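Aryl acylamidase (bacterium CSBL00001, PDB 4YJ6) probably hydrolyses the amide bond of aryl acylamides, releasing an aromatic amine and a carboxylate. Local coordinates at residues 98-101 against 102-105. Sequence-based numbering, arbitrary orientation.
Sequences GGIR and ALKD
Ile100 and Leu103 lie side by side across a 3-10 turn in the loop between strand 80-84 and helix 115-122, an instance of how i to i+3 spacing brings side chains together on one flank of such a turn. Leu103 N donates a hydrogen bond to Ile100 O at 2.9 Å. Lys104 N repeats the step on Arg101 O at 3.0 Å, with an N-H...O angle of 154°. Two branches of Ile100 touch Leu103 along one side: CG2, set anti to the backbone N by a chi1 of -62°, meets Leu103 CG at 4.0 Å, while CD1 approaches Leu103 CD1 at 4.1 Å. Tyr136 and Leu344 touch Ile100 from elsewhere, and Leu97 packs on Leu103. Cutting Leu103 back to an alanine is likely to leave CG2 and CD1 of Ile100 without their apolar neighbour and open a gap beside Leu97. On another side of the turn Arg101 and Lys104 run alongside each other, their like charges close; a phosphate ion, probably from the crystallisation liquor, lies close to the Arg101 side chain. The Arg101 chain bends at chi3 (-81°), whereas Lys104 stays extended beyond CG, and its NZ stands oblique to the guanidinium, 3.9 Å from Arg101 NH1.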
loop_
_atom_site.group_PDB
_atom_site.type_symbol
_atom_site.label_atom_id
_atom_site.label_comp_id
_atom_site.label_asym_id
_atom_site.label_seq_id
_atom_site.Cartn_x
_atom_site.Cartn_y
_atom_site.Cartn_z
ATOM N N GLY A 98 -9.740 10.041 -3.278
ATOM C CA GLY A 98 -8.440 10.689 -3.316
ATOM C C GLY A 98 -8.498 12.191 -3.563
ATOM O O GLY A 98 -7.702 12.750 -4.327
ATOM N N GLY A 99 -9.452 12.867 -2.933
ATOM C CA GLY A 99 -9.406 14.318 -2.922
ATOM C C GLY A 99 -10.142 14.971 -4.075
ATOM O O GLY A 99 -9.736 16.027 -4.561
ATOM N N ILE A 100 -11.233 14.366 -4.517
ATOM C CA ILE A 100 -12.097 15.022 -5.498
ATOM C C ILE A 100 -13.077 15.913 -4.752
ATOM O O ILE A 100 -13.960 15.412 -4.060
ATOM C CB ILE A 100 -12.853 14.008 -6.339
ATOM C CG1 ILE A 100 -11.854 13.137 -7.129
ATOM C CG2 ILE A 100 -13.857 14.717 -7.287
ATOM C CD1 ILE A 100 -12.544 12.104 -8.008
ATOM N N ARG A 101 -12.889 17.230 -4.873
ATOM C CA ARG A 101 -13.674 18.198 -4.086
ATOM C C ARG A 101 -15.182 18.008 -4.301
ATOM O O ARG A 101 -15.964 18.151 -3.357
ATOM C CB ARG A 101 -13.257 19.629 -4.436
ATOM C CG ARG A 101 -14.218 20.683 -3.911
ATOM C CD ARG A 101 -13.736 22.068 -4.311
ATOM N NE ARG A 101 -12.687 22.541 -3.419
ATOM C CZ ARG A 101 -12.932 23.144 -2.256
ATOM N NH1 ARG A 101 -14.193 23.340 -1.858
ATOM N NH2 ARG A 101 -11.922 23.551 -1.487
ATOM N N ALA A 102 -15.598 17.667 -5.527
ATOM C CA ALA A 102 -17.010 17.518 -5.825
ATOM C C ALA A 102 -17.661 16.400 -5.017
ATOM O O ALA A 102 -18.889 16.348 -4.906
ATOM C CB ALA A 102 -17.224 17.241 -7.320
ATOM N N LEU A 103 -16.849 15.496 -4.474
ATOM C CA LEU A 103 -17.394 14.364 -3.708
ATOM C C LEU A 103 -17.343 14.581 -2.199
ATOM O O LEU A 103 -17.594 13.638 -1.444
ATOM C CB LEU A 103 -16.591 13.085 -4.029
ATOM C CG LEU A 103 -16.733 12.600 -5.471
ATOM C CD1 LEU A 103 -15.842 11.346 -5.708
ATOM C CD2 LEU A 103 -18.181 12.287 -5.728
ATOM N N LYS A 104 -17.018 15.793 -1.753
ATOM C CA LYS A 104 -16.759 16.016 -0.336
ATOM C C LYS A 104 -17.976 15.729 0.563
ATOM O O LYS A 104 -17.805 15.451 1.745
ATOM C CB LYS A 104 -16.257 17.437 -0.106
ATOM C CG LYS A 104 -17.335 18.493 -0.257
ATOM C CD LYS A 104 -16.754 19.882 -0.088
ATOM C CE LYS A 104 -17.864 20.923 -0.018
ATOM N NZ LYS A 104 -17.307 22.273 0.262
ATOM N N ASP A 105 -19.184 15.786 0.005
ATOM C CA ASP A 105 -20.417 15.547 0.780
ATOM C C ASP A 105 -20.939 14.109 0.682
ATOM O O ASP A 105 -21.969 13.763 1.284
ATOM C CB ASP A 105 -21.527 16.497 0.312
ATOM C CG ASP A 105 -21.218 17.967 0.593
ATOM O OD1 ASP A 105 -20.414 18.267 1.501
ATOM O OD2 ASP A 105 -21.801 18.822 -0.116
#